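Phosphoacetylglucosamine mutase (Aspergillus lentulus, PDB 5OAW) catalyses the interconversion of the 6-phosphate and 1-phosphate forms of N-acetylglucosamine, with an active-site phosphoserine and a bound magnesium ion. Local coordinates at residues L38-V43 / G138-G143; R127-R132 / E155-K160; M162-L167 / D284-R289. All coordinates share one frame; numbering follows the deposited sequence.

Interaction 1 (L38-V43 / G138-G143); sequences LLNTVV and GSRLIG. Unlike the reference sequence in segment 138-143: I142 (reference Val).
V43 splits its two methyls over L141: with chi1 at 169°, CG1 swings to the carbonyl side of its own residue and comes to 3.3 Å from L141 O, while CG2 meets the leucine side chain, 3.8 Å from L141 CG. L141 fills the middle of the gap between the start of helix 40-56 and the first turn of helix 138-151. Its CD2 meets L39 CD2 at 3.7 Å, the two leucines crossing at about a right angle, and its CD1 is directed at N40. In this alpha/beta/alpha domain, the first of the phosphohexomutase fold, the two helices pack together, and V66 of strand 61-66 and N76 of strand 75-81 also touch L141. The R140 chain bends at chi3 (70°), and the guanidinium folds back over its own helical neighbour: L141 CD1 sits 3.5 Å above the centre of the R140 guanidinium plane. The N40 amide lies at the NH1 end of R140, the two side chains crossing at about a right angle and their flat groups inclined by 56°. R140 NH2 is hydrogen-bonded to A36 O, just ahead of segment 38-43, which would hold the guanidinium beside the helix start.

Interaction 2 (R127-R132 / E155-K160); sequences RVVFAR and EFIDMK
R127 to F130 pair in parallel with E155 to D158, as the two strands of a beta-alpha-beta crossover whose linking helix 138-151 packs on the face that carries V128, F130, F156 and D158. On that face the F130 ring is the chief bump. Its CG occupies the crowded position between backbone N and carbonyl carbon (chi1 53°), which lays the ring over the neighbouring strand, with I157 O 3.9 Å above the plane, over the ring centre. The hollow is walled by F156 and D158: F156 CD1 reaches the ring edge, 3.6 Å from F130 CE2, the planes 26° apart but the centroids too offset for a full stack, while D158 CG lies 3.3 Å from F130 CE1. On the opposite face, beside I157, V129 CG1 sits in the notch formed by I157 CB and M159 CG, 3.9 Å from each, M159 coming alongside. V170 of helix 164-176 covers V129 and M159. Five backbone hydrogen bonds stitch the strands; M159 N to F130 O is the shortest. R127 and E155 run side by side into a salt bridge whose hydrogen bond is weak. D158 OD1 closes an Asx turn, accepting from K160 N at 2.8 Å, 35° out of the carboxylate plane.

Interaction 3 (M162-L167 / D284-R289); sequences MTTPQL and DGDADR. With MG (magnesium ion), chain C.
D286 faces T164 with one carboxylate oxygen and the magnesium ion with the other. D286 OD1 binds the metal at 2.2 Å, beside D284 OD2 at 2.2 Å and D288 OD2 at 2.0 Å; the phosphoserine at position 69 completes the site. T164 OG1 donates to D286 OD2 at 2.9 Å, coming from above the carboxylate plane. With OG1 beside the backbone N (chi1 -78°), the hydroxyl and amide of T164 face the same residue: T164 N donates to D286 O at 3.0 Å, in the carbonyl plane, so D286 is gripped by side chain and backbone alike. Apolar contacts fill in around these bonds. P165 CG lies 3.9 Å from D288 CB, and T163 CG2 meets A287 CB at the same distance. Further out, T163 and Q166 form a capping box, T163 N donating to Q166 OE1 at 3.0 Å and Q166 N weakly to T163 OG1, consistent with holding the start of helix 164-176. A type I turn carries D284 and D286, and D284 OD1 accepts weak hydrogen bonds from D288 N and R289 N, tying the turn to the residues after it. The magnesium would offset the mutual repulsion of the three carboxylates, while the hydrogen bond to D286 OD2 would stabilise negative charge on the oxygen that does not bind the metal and limit the carboxylate's rotation.

From the N terminus, segment 38-43 opens interaction 1, which closes a long loop on 138-143, after the strands 61-66, 75-81 and 127-132 have been laid down. Interaction 2 opens at 127-132, inside that loop, and closes at 155-160, beyond it, so the two contacts cross. Helix 138-151 of interaction 1 links the two strands of interaction 2, and I142 CG1 packs on F130 CD1 at 3.7 Å. Interaction 3 follows in series: chain leaving strand 155-161 enters helix 164-176, whose start meets the loop 284-289 after a further 116 residues. M162 N probably hydrogen-bonds to R132 O, joining interactions 2 and 3. Interactions 1 and 2 lie within the first alpha/beta/alpha domain; interaction 3 ties it to the metal loop of the second.

Interaction 1 (L38-V43 / G138-G143)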
loop_
_atom_site.group_PDB
_atom_site.type_symbol
_atom_site.label_atom_id
_atom_site.label_comp_id
_atom_site.label_asym_id
_atom_site.label_seq_id
_atom_site.Cartn_x
_atom_site.Cartn_y
_atom_site.Cartn_z
ATOM N N LEU A 38 -16.328 16.756 -8.456
ATOM C CA LEU A 38 -17.383 15.765 -8.745
ATOM C C LEU A 38 -17.855 14.961 -7.511
ATOM O O LEU A 38 -18.645 14.015 -7.636
ATOM C CB LEU A 38 -16.914 14.806 -9.860
ATOM C CG LEU A 38 -16.150 15.349 -11.083
ATOM C CD1 LEU A 38 -15.597 14.211 -11.929
ATOM C CD2 LEU A 38 -16.990 16.282 -11.942
ATOM N N LEU A 39 -17.430 15.386 -6.325
ATOM C CA LEU A 39 -17.226 14.463 -5.218
ATOM C C LEU A 39 -18.140 14.606 -3.985
ATOM O O LEU A 39 -18.150 13.721 -3.120
ATOM C CB LEU A 39 -15.742 14.535 -4.816
ATOM C CG LEU A 39 -14.962 13.337 -4.270
ATOM C CD1 LEU A 39 -15.046 12.071 -5.110
ATOM C CD2 LEU A 39 -13.508 13.727 -4.116
ATOM N N ASN A 40 -18.913 15.687 -3.914
ATOM C CA ASN A 40 -19.724 15.981 -2.720
ATOM C C ASN A 40 -20.777 14.928 -2.370
ATOM O O ASN A 40 -20.731 14.358 -1.277
ATOM C CB ASN A 40 -20.336 17.384 -2.798
ATOM C CG ASN A 40 -19.347 18.471 -2.418
ATOM O OD1 ASN A 40 -18.257 18.196 -1.903
ATOM N ND2 ASN A 40 -19.724 19.720 -2.663
ATOM N N THR A 41 -21.688 14.655 -3.312
ATOM C CA THR A 41 -22.733 13.626 -3.167
ATOM C C THR A 41 -22.148 12.257 -2.822
ATOM O O THR A 41 -22.766 11.457 -2.116
ATOM C CB THR A 41 -23.609 13.492 -4.441
ATOM O OG1 THR A 41 -22.774 13.317 -5.595
ATOM C CG2 THR A 41 -24.496 14.718 -4.629
ATOM N N VAL A 42 -20.934 12.030 -3.301
ATOM C CA VAL A 42 -20.206 10.775 -3.153
ATOM C C VAL A 42 -19.627 10.612 -1.743
ATOM O O VAL A 42 -19.663 9.523 -1.180
ATOM C CB VAL A 42 -19.077 10.720 -4.204
ATOM C CG1 VAL A 42 -18.332 9.409 -4.148
ATOM C CG2 VAL A 42 -19.642 10.941 -5.602
ATOM N N VAL A 43 -19.082 11.698 -1.198
ATOM C CA VAL A 43 -18.479 11.698 0.134
ATOM C C VAL A 43 -19.602 11.632 1.159
ATOM O O VAL A 43 -19.462 10.996 2.223
ATOM C CB VAL A 43 -17.573 12.938 0.354
ATOM C CG1 VAL A 43 -17.167 13.092 1.818
ATOM C CG2 VAL A 43 -16.327 12.845 -0.522
ATOM N N GLY A 138 -10.087 19.029 0.757
ATOM C CA GLY A 138 -10.206 18.240 1.986
ATOM C C GLY A 138 -11.091 18.837 3.061
ATOM O O GLY A 138 -11.903 18.130 3.658
ATOM N N SER A 139 -10.938 20.136 3.294
ATOM C CA SER A 139 -11.715 20.857 4.306
ATOM C C SER A 139 -13.226 20.818 4.045
ATOM O O SER A 139 -14.004 20.485 4.941
ATOM C CB SER A 139 -11.226 22.297 4.417
ATOM O OG SER A 139 -11.737 22.894 5.587
ATOM N N ARG A 140 -13.615 21.140 2.815
ATOM C CA ARG A 140 -15.002 21.072 2.360
ATOM C C ARG A 140 -15.514 19.624 2.367
ATOM O O ARG A 140 -16.644 19.360 2.776
ATOM C CB ARG A 140 -15.123 21.709 0.961
ATOM C CG ARG A 140 -16.322 21.263 0.116
ATOM C CD ARG A 140 -16.261 21.783 -1.314
ATOM N NE ARG A 140 -15.204 21.148 -2.108
ATOM C CZ ARG A 140 -15.409 20.214 -3.033
ATOM N NH1 ARG A 140 -16.627 19.791 -3.307
ATOM N NH2 ARG A 140 -14.391 19.702 -3.696
ATOM N N LEU A 141 -14.673 18.698 1.913
ATOM C CA LEU A 141 -15.035 17.284 1.856
ATOM C C LEU A 141 -15.265 16.654 3.225
ATOM O O LEU A 141 -16.166 15.831 3.380
ATOM C CB LEU A 141 -13.996 16.500 1.058
ATOM C CG LEU A 141 -14.282 16.090 -0.393
ATOM C CD1 LEU A 141 -15.064 17.119 -1.203
ATOM C CD2 LEU A 141 -12.971 15.759 -1.088
ATOM N N ILE A 142 -14.450 17.054 4.201
ATOM C CA ILE A 142 -14.645 16.677 5.602
ATOM C C ILE A 142 -15.941 17.277 6.172
ATOM O O ILE A 142 -16.639 16.608 6.952
ATOM C CB ILE A 142 -13.385 17.007 6.441
ATOM C CG1 ILE A 142 -12.679 15.725 6.834
ATOM C CG2 ILE A 142 -13.689 17.776 7.717
ATOM C CD1 ILE A 142 -12.163 14.926 5.665
ATOM N N GLY A 143 -16.250 18.512 5.743
ATOM C CA GLY A 143 -17.481 19.234 6.103
ATOM C C GLY A 143 -18.728 18.488 5.665
ATOM O O GLY A 143 -19.699 18.374 6.433
#

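Interaction 2 (R127-R132 / E155-K160)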
loop_
_atom_site.group_PDB
_atom_site.type_symbol
_atom_site.label_atom_id
_atom_site.label_comp_id
_atom_site.label_asym_id
_atom_site.label_seq_id
_atom_site.Cartn_x
_atom_site.Cartn_y
_atom_site.Cartn_z
ATOM N N ARG A 127 -19.824 4.340 14.897
ATOM C CA ARG A 127 -18.600 5.051 15.277
ATOM C C ARG A 127 -17.625 5.100 14.076
ATOM O O ARG A 127 -17.318 4.078 13.450
ATOM C CB ARG A 127 -17.952 4.426 16.516
ATOM C CG ARG A 127 -18.912 4.005 17.621
ATOM C CD ARG A 127 -18.157 3.478 18.824
ATOM N NE ARG A 127 -18.339 4.339 19.986
ATOM C CZ ARG A 127 -17.609 4.297 21.098
ATOM N NH1 ARG A 127 -16.600 3.442 21.222
ATOM N NH2 ARG A 127 -17.878 5.136 22.091
ATOM N N VAL A 128 -17.174 6.305 13.744
ATOM C CA VAL A 128 -16.349 6.541 12.560
ATOM C C VAL A 128 -15.290 7.606 12.811
ATOM O O VAL A 128 -15.612 8.693 13.264
ATOM C CB VAL A 128 -17.172 6.772 11.245
ATOM C CG1 VAL A 128 -18.640 7.047 11.501
ATOM C CG2 VAL A 128 -16.551 7.821 10.324
ATOM N N VAL A 129 -14.029 7.234 12.569
ATOM C CA VAL A 129 -12.874 8.132 12.592
ATOM C C VAL A 129 -12.519 8.520 11.162
ATOM O O VAL A 129 -12.603 7.681 10.239
ATOM C CB VAL A 129 -11.587 7.466 13.160
ATOM C CG1 VAL A 129 -11.163 8.083 14.480
ATOM C CG2 VAL A 129 -11.707 5.944 13.234
ATOM N N PHE A 130 -12.081 9.767 10.983
ATOM C CA PHE A 130 -11.569 10.197 9.687
ATOM C C PHE A 130 -10.338 11.096 9.747
ATOM O O PHE A 130 -10.072 11.751 10.756
ATOM C CB PHE A 130 -12.678 10.804 8.809
ATOM C CG PHE A 130 -13.447 11.898 9.472
ATOM C CD1 PHE A 130 -12.930 13.191 9.551
ATOM C CD2 PHE A 130 -14.705 11.641 10.029
ATOM C CE1 PHE A 130 -13.653 14.205 10.166
ATOM C CE2 PHE A 130 -15.427 12.659 10.646
ATOM C CZ PHE A 130 -14.900 13.945 10.711
ATOM N N ALA A 131 -9.591 11.088 8.645
ATOM C CA ALA A 131 -8.472 12.002 8.410
ATOM C C ALA A 131 -8.362 12.318 6.917
ATOM O O ALA A 131 -9.060 11.705 6.085
ATOM C CB ALA A 131 -7.172 11.399 8.912
ATOM N N ARG A 132 -7.465 13.251 6.592
ATOM C CA ARG A 132 -7.205 13.650 5.212
ATOM C C ARG A 132 -5.724 13.947 4.951
ATOM O O ARG A 132 -4.956 14.246 5.883
ATOM C CB ARG A 132 -8.067 14.869 4.831
ATOM C CG ARG A 132 -7.858 16.112 5.682
ATOM C CD ARG A 132 -8.983 17.090 5.383
ATOM N NE ARG A 132 -8.682 18.462 5.790
ATOM C CZ ARG A 132 -9.027 19.002 6.956
ATOM N NH1 ARG A 132 -9.708 18.299 7.864
ATOM N NH2 ARG A 132 -8.698 20.264 7.217
ATOM N N GLU A 155 -21.409 8.781 16.324
ATOM C CA GLU A 155 -20.221 9.351 16.946
ATOM C C GLU A 155 -19.118 9.366 15.887
ATOM O O GLU A 155 -18.988 8.424 15.081
ATOM C CB GLU A 155 -19.766 8.561 18.188
ATOM C CG GLU A 155 -18.610 9.238 18.946
ATOM C CD GLU A 155 -18.265 8.636 20.311
ATOM O OE1 GLU A 155 -18.413 7.409 20.520
ATOM O OE2 GLU A 155 -17.812 9.409 21.187
ATOM N N PHE A 156 -18.352 10.453 15.878
ATOM C CA PHE A 156 -17.211 10.591 14.980
ATOM C C PHE A 156 -16.082 11.401 15.595
ATOM O O PHE A 156 -16.314 12.223 16.482
ATOM C CB PHE A 156 -17.620 11.100 13.577
ATOM C CG PHE A 156 -18.287 12.450 13.562
ATOM C CD1 PHE A 156 -17.539 13.613 13.337
ATOM C CD2 PHE A 156 -19.677 12.563 13.724
ATOM C CE1 PHE A 156 -18.163 14.856 13.296
ATOM C CE2 PHE A 156 -20.306 13.807 13.691
ATOM C CZ PHE A 156 -19.544 14.956 13.476
ATOM N N ILE A 157 -14.859 11.103 15.156
ATOM C CA ILE A 157 -13.675 11.840 15.561
ATOM C C ILE A 157 -12.937 12.310 14.305
ATOM O O ILE A 157 -12.639 11.511 13.413
ATOM C CB ILE A 157 -12.743 10.998 16.462
ATOM C CG1 ILE A 157 -13.473 10.549 17.737
ATOM C CG2 ILE A 157 -11.478 11.788 16.824
ATOM C CD1 ILE A 157 -12.738 9.511 18.585
ATOM N N ASP A 158 -12.666 13.613 14.245
ATOM C CA ASP A 158 -11.852 14.212 13.194
ATOM C C ASP A 158 -10.396 14.123 13.617
ATOM O O ASP A 158 -9.959 14.860 14.499
ATOM C CB ASP A 158 -12.243 15.687 12.988
ATOM C CG ASP A 158 -11.593 16.329 11.731
ATOM O OD1 ASP A 158 -10.627 15.784 11.160
ATOM O OD2 ASP A 158 -12.066 17.402 11.307
ATOM N N MET A 159 -9.647 13.225 12.987
ATOM C CA MET A 159 -8.207 13.095 13.265
ATOM C C MET A 159 -7.345 14.129 12.512
ATOM O O MET A 159 -6.108 14.117 12.628
ATOM C CB MET A 159 -7.716 11.673 12.961
ATOM C CG MET A 159 -8.274 10.587 13.851
ATOM S SD MET A 159 -7.873 10.898 15.569
ATOM C CE MET A 159 -6.196 10.298 15.707
ATOM N N LYS A 160 -8.003 15.000 11.739
ATOM C CA LYS A 160 -7.366 16.107 11.031
ATOM C C LYS A 160 -6.428 15.631 9.885
ATOM O O LYS A 160 -6.893 14.964 8.964
ATOM C CB LYS A 160 -6.734 17.104 12.027
ATOM C CG LYS A 160 -7.773 17.950 12.774
ATOM C CD LYS A 160 -7.124 18.958 13.711
ATOM C CE LYS A 160 -8.095 20.048 14.167
ATOM N NZ LYS A 160 -7.402 21.339 14.511
#

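Interaction 3 (M162-L167 / D284-R289)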
loop_
_atom_site.group_PDB
_atom_site.type_symbol
_atom_site.label_atom_id
_atom_site.label_comp_id
_atom_site.label_asym_id
_atom_site.label_seq_id
_atom_site.Cartn_x
_atom_site.Cartn_y
_atom_site.Cartn_z
ATOM N N MET A 162 -3.391 13.350 8.515
ATOM C CA MET A 162 -2.610 12.115 8.752
ATOM C C MET A 162 -2.177 11.434 7.453
ATOM O O MET A 162 -2.796 11.621 6.395
ATOM C CB MET A 162 -3.391 11.103 9.636
ATOM C CG MET A 162 -3.439 11.432 11.138
ATOM S SD MET A 162 -4.001 10.170 12.313
ATOM C CE MET A 162 -5.341 9.403 11.459
ATOM N N THR A 163 -1.117 10.628 7.530
ATOM C CA THR A 163 -0.785 9.727 6.426
ATOM C C THR A 163 -1.904 8.686 6.339
ATOM O O THR A 163 -2.687 8.525 7.285
ATOM C CB THR A 163 0.607 9.040 6.561
ATOM O OG1 THR A 163 0.585 8.080 7.609
ATOM C CG2 THR A 163 1.740 10.044 6.822
ATOM N N THR A 164 -2.011 8.004 5.199
ATOM C CA THR A 164 -2.985 6.924 5.096
ATOM C C THR A 164 -2.721 5.824 6.167
ATOM O O THR A 164 -3.663 5.422 6.850
ATOM C CB THR A 164 -3.148 6.426 3.628
ATOM O OG1 THR A 164 -3.969 7.358 2.920
ATOM C CG2 THR A 164 -3.786 5.016 3.510
ATOM N N PRO A 165 -1.453 5.380 6.352
ATOM C CA PRO A 165 -1.240 4.280 7.318
ATOM C C PRO A 165 -1.550 4.628 8.764
ATOM O O PRO A 165 -1.943 3.736 9.506
ATOM C CB PRO A 165 0.246 3.977 7.184
ATOM C CG PRO A 165 0.595 4.425 5.813
ATOM C CD PRO A 165 -0.208 5.668 5.612
ATOM N N GLN A 166 -1.372 5.900 9.138
ATOM C CA GLN A 166 -1.715 6.418 10.469
ATOM C C GLN A 166 -3.214 6.240 10.766
ATOM O O GLN A 166 -3.581 5.759 11.832
ATOM C CB GLN A 166 -1.291 7.892 10.606
ATOM C CG GLN A 166 0.189 8.114 10.970
ATOM C CD GLN A 166 0.593 9.591 10.975
ATOM O OE1 GLN A 166 0.010 10.404 10.268
ATOM N NE2 GLN A 166 1.611 9.936 11.758
ATOM N N LEU A 167 -4.064 6.578 9.805
ATOM C CA LEU A 167 -5.488 6.424 9.950
ATOM C C LEU A 167 -5.883 4.969 10.132
ATOM O O LEU A 167 -6.741 4.663 10.984
ATOM C CB LEU A 167 -6.231 7.069 8.775
ATOM C CG LEU A 167 -7.765 7.287 8.775
ATOM C CD1 LEU A 167 -8.478 6.173 8.028
ATOM C CD2 LEU A 167 -8.392 7.509 10.151
ATOM N N ASP A 284 5.058 8.294 -1.573
ATOM C CA ASP A 284 3.980 8.892 -2.360
ATOM C C ASP A 284 3.239 9.936 -1.512
ATOM O O ASP A 284 3.598 10.152 -0.342
ATOM C CB ASP A 284 3.060 7.845 -2.995
ATOM C CG ASP A 284 2.248 7.076 -1.991
ATOM O OD1 ASP A 284 2.715 6.842 -0.858
ATOM O OD2 ASP A 284 1.125 6.667 -2.359
ATOM N N GLY A 285 2.242 10.591 -2.112
ATOM C CA GLY A 285 1.506 11.695 -1.482
ATOM C C GLY A 285 0.860 11.388 -0.140
ATOM O O GLY A 285 0.806 12.263 0.724
ATOM N N ASP A 286 0.376 10.157 0.043
ATOM C CA ASP A 286 -0.281 9.767 1.300
ATOM C C ASP A 286 0.577 8.796 2.115
ATOM O O ASP A 286 0.117 8.225 3.114
ATOM C CB ASP A 286 -1.712 9.250 1.070
ATOM C CG ASP A 286 -1.762 7.949 0.278
ATOM O OD1 ASP A 286 -0.753 7.578 -0.377
ATOM O OD2 ASP A 286 -2.825 7.276 0.287
ATOM N N ALA A 287 1.827 8.645 1.668
ATOM C CA ALA A 287 2.892 7.922 2.358
ATOM C C ALA A 287 2.589 6.463 2.730
ATOM O O ALA A 287 2.932 5.995 3.810
ATOM C CB ALA A 287 3.401 8.727 3.556
ATOM N N ASP A 288 1.954 5.751 1.805
ATOM C CA ASP A 288 1.838 4.299 1.885
ATOM C C ASP A 288 2.623 3.575 0.767
ATOM O O ASP A 288 2.420 2.389 0.530
ATOM C CB ASP A 288 0.366 3.881 1.908
ATOM C CG ASP A 288 -0.371 4.210 0.611
ATOM O OD1 ASP A 288 -1.513 3.725 0.417
ATOM O OD2 ASP A 288 0.168 4.964 -0.220
ATOM N N ARG A 289 3.505 4.302 0.088
ATOM C CA ARG A 289 4.410 3.730 -0.928
ATOM C C ARG A 289 5.786 4.341 -0.779
ATOM O O ARG A 289 5.937 5.562 -0.663
ATOM C CB ARG A 289 3.911 3.988 -2.353
ATOM C CG ARG A 289 2.706 3.171 -2.767
ATOM C CD ARG A 289 1.998 3.816 -3.938
ATOM N NE ARG A 289 2.909 3.925 -5.065
ATOM C CZ ARG A 289 2.568 4.260 -6.300
ATOM N NH1 ARG A 289 1.310 4.526 -6.608
ATOM N NH2 ARG A 289 3.503 4.307 -7.233
HETATM MG MG MG C . -0.801 5.864 -1.715
#